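Thiosulfate sulfurtransferase TUM1 (PDB 3UTN) transfers persulfide sulfur from NFS1 to UBA4 in the pathway that 2-thiolates the wobble uridine of tRNAs, and has thiosulfate and 3-mercaptopyruvate sulfurtransferase activity. Local coordinates at residues Val186-Met191 against Arg304-Ser309; Lys203-Asp208 against Pro274-Ile279; Gly233-Pro238 against Phe268-Asp273. All coordinates share one frame; numbering follows the deposited sequence.

Contact 1. Residues Val186-Met191 against Arg304-Ser309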
ATOM      1  N   VAL A 186       8.145  -5.287   8.542  1.00 26.41           N
ATOM      2  CA  VAL A 186       8.401  -6.342   9.492  1.00 26.82           C
ATOM      3  C   VAL A 186       8.690  -7.569   8.663  1.00 26.73           C
ATOM      4  O   VAL A 186       7.930  -7.913   7.763  1.00 26.44           O
ATOM      5  CB  VAL A 186       7.200  -6.632  10.398  1.00 26.95           C
ATOM      6  CG1 VAL A 186       7.661  -7.428  11.604  0.98 26.74           C
ATOM      7  CG2 VAL A 186       6.541  -5.340  10.839  0.88 26.97           C
ATOM      8  N   ASP A 187       9.818  -8.202   8.946  1.00 27.59           N
ATOM      9  CA  ASP A 187      10.165  -9.435   8.284  1.00 28.37           C
ATOM     10  C   ASP A 187       9.499 -10.569   9.030  1.00 27.78           C
ATOM     11  O   ASP A 187       9.071 -10.409  10.177  1.00 26.34           O
ATOM     12  CB  ASP A 187      11.681  -9.617   8.245  1.00 30.35           C
ATOM     13  CG  ASP A 187      12.361  -8.638   7.311  0.51 31.21           C
ATOM     14  OD1 ASP A 187      11.671  -8.028   6.464  0.68 31.77           O
ATOM     15  OD2 ASP A 187      13.594  -8.485   7.422  0.82 32.69           O
ATOM     16  N   TYR A 188       9.400 -11.710   8.363  1.00 27.28           N
ATOM     17  CA  TYR A 188       8.791 -12.880   8.948  1.00 27.27           C
ATOM     18  C   TYR A 188       9.443 -13.249  10.271  1.00 27.22           C
ATOM     19  O   TYR A 188       8.750 -13.563  11.235  1.00 26.42           O
ATOM     20  CB  TYR A 188       8.898 -14.067   8.006  1.00 27.16           C
ATOM     21  CG  TYR A 188       8.393 -15.320   8.648  1.00 27.36           C
ATOM     22  CD1 TYR A 188       7.027 -15.537   8.794  1.00 27.25           C
ATOM     23  CD2 TYR A 188       9.277 -16.277   9.149  1.00 27.24           C
ATOM     24  CE1 TYR A 188       6.553 -16.683   9.395  1.00 27.75           C
ATOM     25  CE2 TYR A 188       8.810 -17.428   9.751  1.00 27.42           C
ATOM     26  CZ  TYR A 188       7.449 -17.623   9.869  1.00 27.78           C
ATOM     27  OH  TYR A 188       6.970 -18.758  10.461  1.00 28.72           O
ATOM     28  N   GLU A 189      10.774 -13.220  10.294  1.00 28.81           N
ATOM     29  CA  GLU A 189      11.550 -13.567  11.477  1.00 30.40           C
ATOM     30  C   GLU A 189      10.991 -12.832  12.687  1.00 29.36           C
ATOM     31  O   GLU A 189      10.629 -13.450  13.684  1.00 29.33           O
ATOM     32  CB  GLU A 189      13.036 -13.236  11.270  1.00 33.43           C
ATOM     33  CG  GLU A 189      13.940 -13.608  12.444  1.00 36.78           C
ATOM     34  CD  GLU A 189      15.424 -13.506  12.123  1.00 39.05           C
ATOM     35  OE1 GLU A 189      15.837 -12.536  11.451  1.00 41.41           O
ATOM     36  OE2 GLU A 189      16.185 -14.400  12.555  1.00 42.38           O
ATOM     37  N   GLU A 190      10.881 -11.513  12.575  1.00 27.37           N
ATOM     38  CA  GLU A 190      10.350 -10.716  13.659  1.00 27.04           C
ATOM     39  C   GLU A 190       8.895 -11.048  13.927  1.00 26.01           C
ATOM     40  O   GLU A 190       8.505 -11.224  15.072  1.00 26.22           O
ATOM     41  CB  GLU A 190      10.494  -9.234  13.363  1.00 26.96           C
ATOM     42  CG  GLU A 190      10.140  -8.367  14.552  1.00 28.00           C
ATOM     43  CD  GLU A 190      10.123  -6.903  14.208  1.00 28.13           C
ATOM     44  OE1 GLU A 190      10.589  -6.548  13.109  1.00 29.11           O
ATOM     45  OE2 GLU A 190       9.635  -6.108  15.032  1.00 29.30           O
ATOM     46  N   MET A 191       8.098 -11.127  12.864  1.00 25.20           N
ATOM     47  CA  MET A 191       6.693 -11.481  12.997  1.00 25.61           C
ATOM     48  C   MET A 191       6.549 -12.787  13.743  1.00 24.95           C
ATOM     49  O   MET A 191       5.806 -12.882  14.713  1.00 24.69           O
ATOM     50  CB  MET A 191       6.036 -11.614  11.628  1.00 25.48           C
ATOM     51  CG  MET A 191       5.585 -10.291  11.070  1.00 25.55           C
ATOM     52  SD  MET A 191       4.553  -9.393  12.234  1.00 26.19           S
ATOM     53  CE  MET A 191       3.022 -10.313  12.186  1.00 25.90           C
ATOM     54  N   ARG A 304       4.472  -0.502  10.735  1.00 22.99           N
ATOM     55  CA  ARG A 304       5.251  -1.211   9.766  1.00 23.11           C
ATOM     56  C   ARG A 304       4.352  -2.165   9.046  1.00 22.35           C
ATOM     57  O   ARG A 304       3.270  -2.508   9.520  1.00 22.46           O
ATOM     58  CB  ARG A 304       6.392  -1.948  10.438  1.00 23.83           C
ATOM     59  CG  ARG A 304       7.482  -1.020  10.931  1.00 24.50           C
ATOM     60  CD  ARG A 304       8.592  -1.836  11.554  1.00 24.97           C
ATOM     61  NE  ARG A 304       8.066  -2.667  12.630  1.00 24.65           N
ATOM     62  CZ  ARG A 304       8.627  -3.798  13.035  1.00 24.75           C
ATOM     63  NH1 ARG A 304       9.726  -4.250  12.437  1.00 24.60           N
ATOM     64  NH2 ARG A 304       8.072  -4.484  14.019  1.00 24.74           N
ATOM     65  N   LEU A 305       4.789  -2.556   7.869  1.00 21.99           N
ATOM     66  CA  LEU A 305       4.070  -3.528   7.112  1.00 21.27           C
ATOM     67  C   LEU A 305       4.785  -4.840   7.255  1.00 21.49           C
ATOM     68  O   LEU A 305       5.977  -4.943   6.965  1.00 21.78           O
ATOM     69  CB  LEU A 305       4.012  -3.140   5.647  1.00 20.72           C
ATOM     70  CG  LEU A 305       3.279  -4.186   4.817  1.00 21.03           C
ATOM     71  CD1 LEU A 305       1.783  -3.957   4.887  1.00 21.22           C
ATOM     72  CD2 LEU A 305       3.771  -4.126   3.392  1.00 21.32           C
ATOM     73  N   TYR A 306       4.052  -5.842   7.708  1.00 21.24           N
ATOM     74  CA  TYR A 306       4.519  -7.190   7.589  1.00 21.92           C
ATOM     75  C   TYR A 306       4.301  -7.531   6.128  1.00 21.70           C
ATOM     76  O   TYR A 306       3.215  -7.916   5.717  1.00 21.17           O
ATOM     77  CB  TYR A 306       3.752  -8.134   8.508  1.00 21.95           C
ATOM     78  CG  TYR A 306       4.061  -9.579   8.229  1.00 22.33           C
ATOM     79  CD1 TYR A 306       5.320  -9.959   7.769  1.00 22.85           C
ATOM     80  CD2 TYR A 306       3.107 -10.562   8.423  1.00 21.91           C
ATOM     81  CE1 TYR A 306       5.616 -11.278   7.516  1.00 23.05           C
ATOM     82  CE2 TYR A 306       3.399 -11.892   8.176  1.00 22.79           C
ATOM     83  CZ  TYR A 306       4.653 -12.236   7.716  1.00 22.73           C
ATOM     84  OH  TYR A 306       4.956 -13.542   7.457  1.00 24.34           O
ATOM     85  N   ASP A 307       5.355  -7.360   5.345  1.00 21.79           N
ATOM     86  CA  ASP A 307       5.235  -7.464   3.913  1.00 22.44           C
ATOM     87  C   ASP A 307       4.869  -8.882   3.514  1.00 22.79           C
ATOM     88  O   ASP A 307       3.939  -9.085   2.741  1.00 22.71           O
ATOM     89  CB  ASP A 307       6.522  -7.014   3.243  1.00 23.24           C
ATOM     90  CG  ASP A 307       6.387  -6.902   1.754  1.00 23.55           C
ATOM     91  OD1 ASP A 307       5.255  -6.719   1.261  1.00 23.67           O
ATOM     92  OD2 ASP A 307       7.418  -7.000   1.073  1.00 24.66           O
ATOM     93  N   GLY A 308       5.583  -9.857   4.075  1.00 23.36           N
ATOM     94  CA  GLY A 308       5.306 -11.264   3.804  1.00 23.08           C
ATOM     95  C   GLY A 308       3.832 -11.522   3.974  1.00 23.01           C
ATOM     96  O   GLY A 308       3.212 -12.257   3.198  1.00 22.96           O
ATOM     97  N   SER A 309       3.270 -10.882   4.995  1.00 23.22           N
ATOM     98  CA  SER A 309       1.849 -10.935   5.269  1.00 23.18           C
ATOM     99  C   SER A 309       1.368 -12.367   5.431  1.00 23.57           C
ATOM    100  O   SER A 309       2.167 -13.294   5.629  1.00 22.76           O
ATOM    101  CB  SER A 309       1.061 -10.183   4.195  1.00 23.60           C
ATOM    102  OG  SER A 309       1.091  -8.795   4.462  1.00 24.22           O
TER
HETATM  103  O   HOH W   1       7.715  -9.255   5.444  1.00 27.23           O
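E190 meets the edge of the R304 guanidinium in a two-pronged salt bridge, with R304 NH1 giving its hydrogen to E190 OE1 at 2.5 Å and NH2 reaching OE2 in a second, equally short bond. The two groups meet edge to edge but are not coplanar, their planes turned 33° apart. E190 gets there by extending straight from the helix, with CG anti to the backbone N (chi1 -172°). V186 CG2 sits over one face of the guanidinium, 3.4 Å from R304 CZ. On the backbone, V186 N bonds to L305 O at 2.7 Å, while a water accepts from G308 N and donates to V186 O.

Y306 fills the middle. M191, bent at chi2 and chi3, lays its CG over one face, 3.4 Å from the ring centroid, with SD obliquely placed in a Met-aromatic contact; S309 N lies over the opposite face. Y306 OH comes within 3.2 Å of Y188 CD1, in the plane of the Y188 ring, and is itself hydrogen-bonded to E312. Replacing Y306 by an alanine would probably open a gap beneath M191 and leave E312 without its hydroxyl partner. S309 OG donates to Y306 O and is also hydrogen-bonded to C282 N, tying the loop after the strand to the active cysteine. The contact thus joins the start of helix 188-196 to strand 303-306 through a charge pair at the rim and an aromatic face within.

Contact 2. Residues Lys203-Asp208 against Pro274-Ile279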
ATOM      1  N   LYS A 203       3.376  -6.148  22.140  1.00 31.65           N
ATOM      2  CA  LYS A 203       4.304  -5.122  21.699  1.00 31.54           C
ATOM      3  C   LYS A 203       3.743  -4.285  20.559  1.00 29.89           C
ATOM      4  O   LYS A 203       4.204  -3.177  20.327  1.00 30.23           O
ATOM      5  CB  LYS A 203       5.651  -5.730  21.287  1.00 33.00           C
ATOM      6  CG  LYS A 203       6.365  -6.513  22.381  1.00 34.43           C
ATOM      7  CD  LYS A 203       7.820  -6.081  22.525  1.00 36.75           C
ATOM      8  CE  LYS A 203       8.691  -6.518  21.356  1.00 37.48           C
ATOM      9  NZ  LYS A 203       9.137  -7.934  21.481  1.00 38.82           N
ATOM     10  N   PHE A 204       2.754  -4.816  19.847  1.00 28.55           N
ATOM     11  CA  PHE A 204       2.255  -4.153  18.650  1.00 27.36           C
ATOM     12  C   PHE A 204       0.755  -4.175  18.525  1.00 26.46           C
ATOM     13  O   PHE A 204       0.084  -5.097  18.977  1.00 26.68           O
ATOM     14  CB  PHE A 204       2.840  -4.789  17.383  1.00 26.82           C
ATOM     15  CG  PHE A 204       4.323  -4.663  17.279  1.00 26.89           C
ATOM     16  CD1 PHE A 204       5.150  -5.645  17.797  1.00 26.76           C
ATOM     17  CD2 PHE A 204       4.897  -3.557  16.670  1.00 26.72           C
ATOM     18  CE1 PHE A 204       6.527  -5.524  17.713  1.00 27.26           C
ATOM     19  CE2 PHE A 204       6.271  -3.435  16.577  1.00 26.93           C
ATOM     20  CZ  PHE A 204       7.089  -4.418  17.102  1.00 27.69           C
ATOM     21  N   ASN A 205       0.244  -3.133  17.892  1.00 26.02           N
ATOM     22  CA  ASN A 205      -1.034  -3.212  17.247  1.00 25.68           C
ATOM     23  C   ASN A 205      -0.727  -3.923  15.955  1.00 25.37           C
ATOM     24  O   ASN A 205       0.041  -3.436  15.135  1.00 25.86           O
ATOM     25  CB  ASN A 205      -1.560  -1.821  16.966  1.00 25.75           C
ATOM     26  CG  ASN A 205      -1.535  -0.950  18.193  1.00 26.12           C
ATOM     27  OD1 ASN A 205      -2.171  -1.269  19.187  1.00 26.53           O
ATOM     28  ND2 ASN A 205      -0.777   0.136  18.138  1.00 26.04           N
ATOM     29  N   ALA A 206      -1.274  -5.110  15.797  1.00 24.43           N
ATOM     30  CA  ALA A 206      -0.983  -5.856  14.602  1.00 23.77           C
ATOM     31  C   ALA A 206      -2.286  -6.008  13.870  1.00 23.15           C
ATOM     32  O   ALA A 206      -3.206  -6.671  14.335  1.00 23.79           O
ATOM     33  CB  ALA A 206      -0.351  -7.192  14.935  1.00 23.82           C
ATOM     34  N   PHE A 207      -2.378  -5.333  12.739  1.00 22.44           N
ATOM     35  CA  PHE A 207      -3.606  -5.335  11.989  1.00 22.32           C
ATOM     36  C   PHE A 207      -3.446  -6.060  10.699  1.00 22.24           C
ATOM     37  O   PHE A 207      -2.432  -5.958  10.017  1.00 21.68           O
ATOM     38  CB  PHE A 207      -4.089  -3.926  11.729  1.00 22.28           C
ATOM     39  CG  PHE A 207      -4.390  -3.177  12.972  1.00 22.86           C
ATOM     40  CD1 PHE A 207      -5.507  -3.493  13.731  1.00 22.80           C
ATOM     41  CD2 PHE A 207      -3.544  -2.173  13.397  1.00 23.14           C
ATOM     42  CE1 PHE A 207      -5.778  -2.806  14.900  1.00 23.13           C
ATOM     43  CE2 PHE A 207      -3.814  -1.476  14.557  1.00 23.31           C
ATOM     44  CZ  PHE A 207      -4.931  -1.793  15.310  1.00 23.37           C
ATOM     45  N   ASP A 208      -4.491  -6.788  10.374  1.00 22.30           N
ATOM     46  CA  ASP A 208      -4.521  -7.518   9.158  1.00 21.98           C
ATOM     47  C   ASP A 208      -5.567  -6.860   8.293  1.00 21.54           C
ATOM     48  O   ASP A 208      -6.720  -6.727   8.694  1.00 21.19           O
ATOM     49  CB  ASP A 208      -4.852  -8.968   9.447  1.00 22.23           C
ATOM     50  CG  ASP A 208      -4.533  -9.848   8.297  1.00 22.84           C
ATOM     51  OD1 ASP A 208      -5.014  -9.545   7.193  1.00 23.11           O
ATOM     52  OD2 ASP A 208      -3.797 -10.832   8.487  1.00 23.76           O
ATOM     53  N   PRO A 274      -2.147   3.394  21.393  1.00 36.76           N
ATOM     54  CA  PRO A 274      -1.271   4.473  20.943  1.00 37.28           C
ATOM     55  C   PRO A 274       0.163   4.329  21.454  1.00 37.24           C
ATOM     56  O   PRO A 274       1.064   4.960  20.912  1.00 38.48           O
ATOM     57  CB  PRO A 274      -1.924   5.732  21.533  1.00 37.49           C
ATOM     58  CG  PRO A 274      -2.752   5.242  22.668  1.00 37.57           C
ATOM     59  CD  PRO A 274      -3.249   3.898  22.233  1.00 36.70           C
ATOM     60  N   SER A 275       0.362   3.503  22.479  1.00 36.63           N
ATOM     61  CA  SER A 275       1.691   3.289  23.049  1.00 36.76           C
ATOM     62  C   SER A 275       2.454   2.179  22.329  1.00 35.38           C
ATOM     63  O   SER A 275       3.665   2.045  22.494  1.00 35.73           O
ATOM     64  CB  SER A 275       1.596   2.978  24.547  1.00 37.80           C
ATOM     65  OG  SER A 275       1.145   1.651  24.765  1.00 39.48           O
ATOM     66  N   LYS A 276       1.743   1.389  21.530  1.00 33.51           N
ATOM     67  CA  LYS A 276       2.362   0.288  20.802  1.00 31.86           C
ATOM     68  C   LYS A 276       2.651   0.686  19.368  1.00 30.08           C
ATOM     69  O   LYS A 276       1.841   1.378  18.746  1.00 29.39           O
ATOM     70  CB  LYS A 276       1.457  -0.938  20.799  1.00 32.25           C
ATOM     71  CG  LYS A 276       1.244  -1.552  22.165  1.00 33.31           C
ATOM     72  CD  LYS A 276       0.257  -2.695  22.072  1.00 34.58           C
ATOM     73  CE  LYS A 276      -0.154  -3.166  23.453  1.00 34.65           C
ATOM     74  NZ  LYS A 276      -1.087  -4.314  23.341  1.00 34.95           N
ATOM     75  N   PRO A 277       3.808   0.256  18.837  1.00 28.18           N
ATOM     76  CA  PRO A 277       3.997   0.398  17.407  1.00 27.20           C
ATOM     77  C   PRO A 277       2.991  -0.499  16.709  1.00 25.76           C
ATOM     78  O   PRO A 277       2.309  -1.300  17.353  1.00 24.52           O
ATOM     79  CB  PRO A 277       5.425  -0.102  17.169  1.00 27.48           C
ATOM     80  CG  PRO A 277       6.057  -0.211  18.513  1.00 29.14           C
ATOM     81  CD  PRO A 277       4.943  -0.419  19.486  1.00 29.15           C
ATOM     82  N   THR A 278       2.878  -0.354  15.404  1.00 25.08           N
ATOM     83  CA  THR A 278       1.849  -1.070  14.700  1.00 24.31           C
ATOM     84  C   THR A 278       2.443  -1.871  13.576  1.00 23.19           C
ATOM     85  O   THR A 278       3.397  -1.458  12.927  1.00 22.84           O
ATOM     86  CB  THR A 278       0.747  -0.115  14.217  1.00 24.87           C
ATOM     87  OG1 THR A 278       0.101   0.438  15.364  1.00 25.88           O
ATOM     88  CG2 THR A 278      -0.294  -0.844  13.380  1.00 24.08           C
ATOM     89  N   ILE A 279       1.895  -3.055  13.389  1.00 22.83           N
ATOM     90  CA  ILE A 279       2.247  -3.852  12.258  1.00 22.76           C
ATOM     91  C   ILE A 279       0.988  -4.041  11.462  1.00 22.17           C
ATOM     92  O   ILE A 279      -0.062  -4.378  11.998  1.00 22.93           O
ATOM     93  CB  ILE A 279       2.845  -5.202  12.664  1.00 22.91           C
ATOM     94  CG1 ILE A 279       4.176  -4.967  13.376  1.00 22.67           C
ATOM     95  CG2 ILE A 279       3.010  -6.087  11.438  1.00 22.25           C
ATOM     96  CD1 ILE A 279       4.732  -6.178  14.084  1.00 23.35           C
TER
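N205 pairs with T278 and A206 with I279 in parallel register, through N205 N to P277 O (2.8 Å), I279 N to N205 O (2.6 Å) and F207 N to I279 O (2.6 Å). The N205 and T278 side chains share one face of the sheet, where N205 ND2 donates to T278 OG1 at 2.9 Å. That hydroxyl oxygen lies only 8° out of the N205 amide plane, and N205 OD1 accepts from D273 N on its other branch, so both ends of the amide have partners and its rotation is fixed. On the same side of the sheet, T278 CG2 comes up to the edge of the F207 ring, 3.5 Å from CD2. Helix 286-297 touches F207 and T278 here through L295.

The A206 and I279 side chains occupy the other face, where I279 and F204 touch helix 188-196. F204, just before the strand, holds CG anti to its carbonyl carbon (chi1 -63°), which brings a face of its ring under I279 CD1. I279 CD1 rests over that face in a CH-pi contact, 3.6 Å from the centroid, while P277 CB packs obliquely 3.5 Å from F204 CE2. K276 stretches out fully across the backbone of K203 and F204, its CD near F204 C, to give NZ to A201 O.

Strands 205-208 and 278-281 are neighbours in the middle of the five-stranded parallel sheet, with helices on both faces, as in the alpha/beta fold of rhodanese domains; strand 278-281 runs on to the catalytic C282.

Contact 3. Residues Gly233-Pro238 against Phe268-Asp273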
ATOM      1  N   GLY A 233      -2.296 -12.683  17.516  1.00 24.53           N
ATOM      2  CA  GLY A 233      -1.878 -11.392  18.012  1.00 24.88           C
ATOM      3  C   GLY A 233      -2.261 -10.270  17.076  1.00 25.17           C
ATOM      4  O   GLY A 233      -2.196  -9.106  17.446  1.00 25.60           O
ATOM      5  N   THR A 234      -2.656 -10.617  15.856  1.00 24.13           N
ATOM      6  CA  THR A 234      -3.132  -9.616  14.928  1.00 23.60           C
ATOM      7  C   THR A 234      -4.611  -9.390  15.140  1.00 24.05           C
ATOM      8  O   THR A 234      -5.290 -10.147  15.834  1.00 24.70           O
ATOM      9  CB  THR A 234      -2.897  -9.990  13.452  1.00 22.84           C
ATOM     10  OG1 THR A 234      -3.564 -11.222  13.165  1.00 22.40           O
ATOM     11  CG2 THR A 234      -1.408 -10.113  13.154  1.00 22.21           C
ATOM     12  N   GLN A 235      -5.102  -8.330  14.530  1.00 24.08           N
ATOM     13  CA  GLN A 235      -6.488  -7.963  14.644  1.00 24.77           C
ATOM     14  C   GLN A 235      -6.971  -7.654  13.256  1.00 24.40           C
ATOM     15  O   GLN A 235      -6.183  -7.212  12.417  1.00 24.69           O
ATOM     16  CB  GLN A 235      -6.625  -6.732  15.510  1.00 25.02           C
ATOM     17  CG  GLN A 235      -6.072  -6.894  16.905  1.00 25.30           C
ATOM     18  CD  GLN A 235      -6.096  -5.579  17.627  1.00 25.61           C
ATOM     19  OE1 GLN A 235      -7.145  -5.139  18.057  1.00 27.93           O
ATOM     20  NE2 GLN A 235      -4.946  -4.931  17.734  1.00 25.69           N
ATOM     21  N   PRO A 236      -8.262  -7.894  12.997  1.00 24.86           N
ATOM     22  CA  PRO A 236      -8.740  -7.602  11.668  1.00 24.85           C
ATOM     23  C   PRO A 236      -8.936  -6.109  11.511  1.00 25.01           C
ATOM     24  O   PRO A 236      -9.626  -5.471  12.307  1.00 25.70           O
ATOM     25  CB  PRO A 236     -10.079  -8.324  11.617  1.00 24.88           C
ATOM     26  CG  PRO A 236     -10.566  -8.291  13.025  1.00 25.21           C
ATOM     27  CD  PRO A 236      -9.345  -8.351  13.892  1.00 24.92           C
ATOM     28  N   LEU A 237      -8.294  -5.549  10.503  1.00 24.74           N
ATOM     29  CA  LEU A 237      -8.592  -4.194  10.115  1.00 23.96           C
ATOM     30  C   LEU A 237      -8.720  -4.218   8.604  1.00 23.73           C
ATOM     31  O   LEU A 237      -7.820  -3.779   7.899  1.00 23.55           O
ATOM     32  CB  LEU A 237      -7.507  -3.237  10.599  1.00 24.04           C
ATOM     33  CG  LEU A 237      -7.879  -1.755  10.668  1.00 24.32           C
ATOM     34  CD1 LEU A 237      -9.156  -1.532  11.471  1.00 25.09           C
ATOM     35  CD2 LEU A 237      -6.730  -0.981  11.284  1.00 24.71           C
ATOM     36  N   PRO A 238      -9.837  -4.775   8.100  1.00 23.89           N
ATOM     37  CA  PRO A 238     -10.017  -4.868   6.664  1.00 23.45           C
ATOM     38  C   PRO A 238      -9.834  -3.491   6.069  1.00 23.17           C
ATOM     39  O   PRO A 238     -10.440  -2.528   6.534  1.00 22.62           O
ATOM     40  CB  PRO A 238     -11.454  -5.360   6.530  1.00 24.13           C
ATOM     41  CG  PRO A 238     -11.643  -6.182   7.758  1.00 24.51           C
ATOM     42  CD  PRO A 238     -10.982  -5.358   8.819  1.00 24.50           C
ATOM     43  N   PHE A 268     -14.689  -3.830  14.115  1.00 34.07           N
ATOM     44  CA  PHE A 268     -13.945  -5.075  14.085  1.00 34.35           C
ATOM     45  C   PHE A 268     -13.398  -5.438  15.449  1.00 35.09           C
ATOM     46  O   PHE A 268     -12.538  -6.310  15.569  1.00 36.15           O
ATOM     47  CB  PHE A 268     -12.862  -5.014  13.005  1.00 32.27           C
ATOM     48  CG  PHE A 268     -13.428  -4.897  11.626  1.00 31.68           C
ATOM     49  CD1 PHE A 268     -13.896  -6.023  10.960  1.00 31.43           C
ATOM     50  CD2 PHE A 268     -13.552  -3.657  11.013  1.00 31.31           C
ATOM     51  CE1 PHE A 268     -14.454  -5.920   9.697  1.00 31.21           C
ATOM     52  CE2 PHE A 268     -14.106  -3.547   9.752  1.00 30.60           C
ATOM     53  CZ  PHE A 268     -14.559  -4.679   9.091  1.00 30.75           C
ATOM     54  N   HIS A 269     -13.937  -4.779  16.475  1.00 36.18           N
ATOM     55  CA  HIS A 269     -13.559  -5.012  17.868  1.00 37.82           C
ATOM     56  C   HIS A 269     -12.075  -5.099  17.977  1.00 36.73           C
ATOM     57  O   HIS A 269     -11.513  -6.109  18.402  1.00 37.61           O
ATOM     58  CB  HIS A 269     -14.252  -6.252  18.422  1.00 40.45           C
ATOM     59  CG  HIS A 269     -15.751  -6.209  18.285  1.00 43.41           C
ATOM     60  ND1 HIS A 269     -16.396  -6.756  17.241  1.00 44.91           N
ATOM     61  CD2 HIS A 269     -16.727  -5.634  19.097  1.00 45.16           C
ATOM     62  CE1 HIS A 269     -17.720  -6.554  17.376  1.00 46.19           C
ATOM     63  NE2 HIS A 269     -17.922  -5.867  18.514  1.00 46.93           N
ATOM     64  N   CYS A 270     -11.430  -4.021  17.557  1.00 34.90           N
ATOM     65  CA  CYS A 270      -9.990  -3.939  17.547  1.00 34.30           C
ATOM     66  C   CYS A 270      -9.515  -2.901  18.517  1.00 33.89           C
ATOM     67  O   CYS A 270     -10.221  -1.943  18.828  1.00 34.40           O
ATOM     68  CB  CYS A 270      -9.490  -3.571  16.159  1.00 34.11           C
ATOM     69  SG  CYS A 270      -9.719  -4.906  14.990  1.00 35.71           S
ATOM     70  N   THR A 271      -8.298  -3.107  18.987  1.00 32.84           N
ATOM     71  CA  THR A 271      -7.634  -2.140  19.816  1.00 32.99           C
ATOM     72  C   THR A 271      -6.489  -1.577  19.004  1.00 32.54           C
ATOM     73  O   THR A 271      -5.783  -2.301  18.292  1.00 30.67           O
ATOM     74  CB  THR A 271      -7.081  -2.775  21.101  1.00 33.81           C
ATOM     75  OG1 THR A 271      -6.173  -3.829  20.756  1.00 34.86           O
ATOM     76  CG2 THR A 271      -8.214  -3.337  21.952  1.00 33.58           C
ATOM     77  N   LEU A 272      -6.336  -0.270  19.083  1.00 32.07           N
ATOM     78  CA  LEU A 272      -5.134   0.350  18.611  1.00 32.64           C
ATOM     79  C   LEU A 272      -4.570   1.091  19.799  1.00 33.43           C
ATOM     80  O   LEU A 272      -5.065   2.148  20.186  1.00 34.44           O
ATOM     81  CB  LEU A 272      -5.408   1.285  17.443  1.00 32.08           C
ATOM     82  CG  LEU A 272      -4.191   1.476  16.543  1.00 32.34           C
ATOM     83  CD1 LEU A 272      -4.651   1.879  15.155  1.00 32.31           C
ATOM     84  CD2 LEU A 272      -3.221   2.492  17.123  1.00 32.91           C
ATOM     85  N   ASP A 273      -3.550   0.497  20.394  1.00 34.24           N
ATOM     86  CA  ASP A 273      -2.893   1.071  21.542  1.00 35.68           C
ATOM     87  C   ASP A 273      -1.922   2.117  21.026  1.00 35.59           C
ATOM     88  O   ASP A 273      -0.991   1.783  20.291  1.00 34.58           O
ATOM     89  CB  ASP A 273      -2.166  -0.025  22.316  1.00 36.30           C
ATOM     90  CG  ASP A 273      -1.684   0.432  23.672  1.00 38.13           C
ATOM     91  OD1 ASP A 273      -1.388   1.633  23.842  1.00 38.52           O
ATOM     92  OD2 ASP A 273      -1.587  -0.427  24.573  1.00 39.52           O
TER
HETATM   93  O   HOH W   2      -9.220  -7.531  18.514  1.00 33.82           O
HETATM   94  O   HOH W   3      -3.664  -3.399  19.915  1.00 35.17           O
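Q235 and P238 join the edge strand 234-236 and the turn after it to the loop that leaves helix 255-267, in a contact that is polar at one end and aromatic at the other. At the polar end the Q235 amide reads both backbone groups of T271. T271 N donates to Q235 OE1 at 2.5 Å, in the carbonyl plane and on a lone pair, and Q235 NE2 returns a bond to T271 O at 2.8 Å. The second bond is more bent, with T271 O tilted 18° from the amide plane. With donor and acceptor both used, the amide can hardly turn over. The Q235 chain reaches T271 because it runs extended beyond CG (chi2 173°), meeting the T271 side chain at about a right angle. Two waters extend the site: one donates to H269 O and, at 3.2 Å, to Q235 OE1, while the other lies by T271 OG1 and takes a weak bond from Q235 NE2.

At the aromatic end, P238 covers one face of the F268 ring. Its CD stands 3.4 Å from the centroid, almost exactly on the ring normal, in a CH-pi contact, with CG 3.4 Å from F268 CE1. Between the two ends P236 CG lies 4.0 Å from F268 CB. L212, on helix 212-216, touches both P236 and F268.

Helix 255-267 ends in a Schellman motif, with H269 at positive phi as its C-prime residue. The loop then passes the edge strand within the beta-alpha-beta crossover that carries the chain from strand 234-236 over strand 205-208 to strand 278-281.

The three contacts cross one parallel sheet in the C-terminal rhodanese domain, ordered 185-186, 303-306, 278-281, 205-208, 234-236. Contacts 1 and 2 have centres 12 Å apart and join through strands 303-306 and 278-281, where R304 N lies 2.6 Å from T278 O, a probable hydrogen bond. Contacts 2 and 3, centres 9 Å apart, meet at A206 O and Q235 N, 2.5 Å from each other; contacts 1 and 3 do not touch. The active-site C282 follows strand 278-281. The L305 side chain of contact 1 approaches that of C282 to about 5 Å, those of F207 in contact 2 and P238 in contact 3 to about 9 Å.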